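Local coordinates for protein FKBP-type peptidyl-prolyl cis-trans isomerase fkpA (Escherichia coli, PDB 1Q6H) that catalyses cis-trans isomerisation of peptide bonds preceding proline and acts as a folding chaperone in the periplasm, at residues A[184-189]-A[218-223]. Residues are numbered along the deposited sequence; the frame is centred on the assembly and turned at random.
Sequences IKKGGK and VELLDV
Two donors converge on Asp-222 OD1: the ammonium of Lys-186, whose NZ makes a salt bridge to it at 3.0 Å, and, more weakly, the backbone N of Val-223. The lysine nitrogen meets OD1 from above the carboxylate plane, 49° out of it. CG of Lys-186 is anti to the backbone N (chi1 177°) and the remaining bonds run straight, which carries the methylenes over Leu-221 O (CG to O 3.5 Å) and alongside the aspartate. An alanine in place of Asp-222 would remove the carboxylate, and the Lys-186 ammonium would probably be left without its charged mate, its tip set free to turn. In the antiparallel sheet of the FKBP domain, a classic beta bulge sets Leu-221 and Asp-222 together opposite Val-143 of the neighbouring strand. A type II turn, Lys-185 to Gly-188, leads into strand 189-194 and is pinned to strand 214-223 by two backbone hydrogen bonds. Gly-187 N donates to Leu-220 O at 2.7 Å, and Leu-220 N in turn donates to Gly-188 O. Leu-220, buried, packs against the turn with CD2 3.4 Å from Lys-185 O, while Ile-184 points the other way as it passes, its CD1 3.7 Å from Leu-220 CB. At the non-hydrogen-bonded pair Lys-189 and Glu-219, the two chains lie along each other, CG to CG 3.8 Å, but Lys-189 NZ stays 4.4 Å from Glu-219 OE2, too far for a salt bridge.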
loop_
_atom_site.group_PDB
_atom_site.type_symbol
_atom_site.label_atom_id
_atom_site.label_comp_id
_atom_site.label_asym_id
_atom_site.label_seq_id
_atom_site.Cartn_x
_atom_site.Cartn_y
_atom_site.Cartn_z
ATOM N N ILE A 184 -3.054 -8.803 47.824
ATOM C CA ILE A 184 -4.155 -9.678 48.173
ATOM C C ILE A 184 -3.641 -11.106 48.055
ATOM O O ILE A 184 -2.460 -11.322 47.718
ATOM C CB ILE A 184 -5.396 -9.496 47.277
ATOM C CG1 ILE A 184 -5.057 -9.498 45.781
ATOM C CG2 ILE A 184 -6.172 -8.273 47.649
ATOM C CD1 ILE A 184 -6.305 -9.618 44.908
ATOM N N LYS A 185 -4.532 -12.060 48.296
ATOM C CA LYS A 185 -4.194 -13.485 48.274
ATOM C C LYS A 185 -5.247 -14.208 47.498
ATOM O O LYS A 185 -6.211 -13.597 47.068
ATOM C CB LYS A 185 -4.076 -13.984 49.721
ATOM C CG LYS A 185 -3.052 -13.095 50.487
ATOM C CD LYS A 185 -2.809 -13.532 51.896
ATOM C CE LYS A 185 -1.279 -13.481 52.182
ATOM N NZ LYS A 185 -0.739 -12.056 52.307
ATOM N N LYS A 186 -5.066 -15.505 47.296
ATOM C CA LYS A 186 -6.044 -16.310 46.584
ATOM C C LYS A 186 -7.434 -16.080 47.153
ATOM O O LYS A 186 -7.659 -16.129 48.385
ATOM C CB LYS A 186 -5.651 -17.788 46.697
ATOM C CG LYS A 186 -6.595 -18.770 46.068
ATOM C CD LYS A 186 -5.979 -20.175 46.113
ATOM C CE LYS A 186 -6.924 -21.252 45.603
ATOM N NZ LYS A 186 -6.160 -22.521 45.272
ATOM N N GLY A 187 -8.368 -15.834 46.246
ATOM C CA GLY A 187 -9.745 -15.579 46.602
ATOM C C GLY A 187 -10.071 -14.109 46.785
ATOM O O GLY A 187 -11.243 -13.725 46.944
ATOM N N GLY A 188 -9.032 -13.277 46.785
ATOM C CA GLY A 188 -9.198 -11.856 46.965
ATOM C C GLY A 188 -9.638 -11.065 45.748
ATOM O O GLY A 188 -9.714 -11.576 44.644
ATOM N N LYS A 189 -9.947 -9.794 45.984
ATOM C CA LYS A 189 -10.410 -8.905 44.940
ATOM C C LYS A 189 -9.807 -7.540 45.223
ATOM O O LYS A 189 -9.763 -7.109 46.375
ATOM C CB LYS A 189 -11.936 -8.802 44.971
ATOM C CG LYS A 189 -12.613 -10.138 44.971
ATOM C CD LYS A 189 -14.119 -10.040 44.975
ATOM C CE LYS A 189 -14.746 -11.440 44.822
ATOM N NZ LYS A 189 -13.863 -12.533 45.303
ATOM N N VAL A 218 -10.113 -6.429 39.742
ATOM C CA VAL A 218 -9.509 -7.755 39.644
ATOM C C VAL A 218 -10.001 -8.767 40.692
ATOM O O VAL A 218 -10.240 -8.408 41.842
ATOM C CB VAL A 218 -8.026 -7.627 39.788
ATOM C CG1 VAL A 218 -7.322 -8.929 39.441
ATOM C CG2 VAL A 218 -7.520 -6.512 38.878
ATOM N N GLU A 219 -10.174 -10.021 40.269
ATOM C CA GLU A 219 -10.464 -11.104 41.187
ATOM C C GLU A 219 -9.355 -12.129 40.999
ATOM O O GLU A 219 -9.159 -12.665 39.901
ATOM C CB GLU A 219 -11.813 -11.759 40.926
ATOM C CG GLU A 219 -13.033 -10.925 41.231
ATOM C CD GLU A 219 -14.330 -11.712 41.006
ATOM O OE1 GLU A 219 -14.275 -12.855 40.473
ATOM O OE2 GLU A 219 -15.396 -11.184 41.376
ATOM N N LEU A 220 -8.620 -12.367 42.079
ATOM C CA LEU A 220 -7.517 -13.312 42.098
ATOM C C LEU A 220 -8.013 -14.727 42.442
ATOM O O LEU A 220 -8.308 -15.041 43.617
ATOM C CB LEU A 220 -6.485 -12.855 43.133
ATOM C CG LEU A 220 -5.268 -13.741 43.307
ATOM C CD1 LEU A 220 -4.614 -14.030 41.933
ATOM C CD2 LEU A 220 -4.278 -13.148 44.298
ATOM N N LEU A 221 -8.100 -15.574 41.425
ATOM C CA LEU A 221 -8.635 -16.915 41.580
ATOM C C LEU A 221 -7.630 -17.940 42.071
ATOM O O LEU A 221 -7.960 -18.821 42.859
ATOM C CB LEU A 221 -9.212 -17.400 40.263
ATOM C CG LEU A 221 -10.288 -16.538 39.608
ATOM C CD1 LEU A 221 -10.789 -17.297 38.401
ATOM C CD2 LEU A 221 -11.441 -16.265 40.541
ATOM N N ASP A 222 -6.397 -17.859 41.592
ATOM C CA ASP A 222 -5.422 -18.840 42.011
ATOM C C ASP A 222 -4.012 -18.285 41.959
ATOM O O ASP A 222 -3.723 -17.353 41.199
ATOM C CB ASP A 222 -5.521 -20.085 41.120
ATOM C CG ASP A 222 -4.930 -21.343 41.766
ATOM O OD1 ASP A 222 -4.652 -21.349 42.994
ATOM O OD2 ASP A 222 -4.726 -22.387 41.092
ATOM N N VAL A 223 -3.147 -18.895 42.760
ATOM C CA VAL A 223 -1.731 -18.563 42.804
ATOM C C VAL A 223 -1.002 -19.878 42.766
ATOM O O VAL A 223 -1.169 -20.696 43.656
ATOM C CB VAL A 223 -1.362 -17.819 44.084
ATOM C CG1 VAL A 223 0.124 -17.487 44.100
ATOM C CG2 VAL A 223 -2.214 -16.553 44.260
#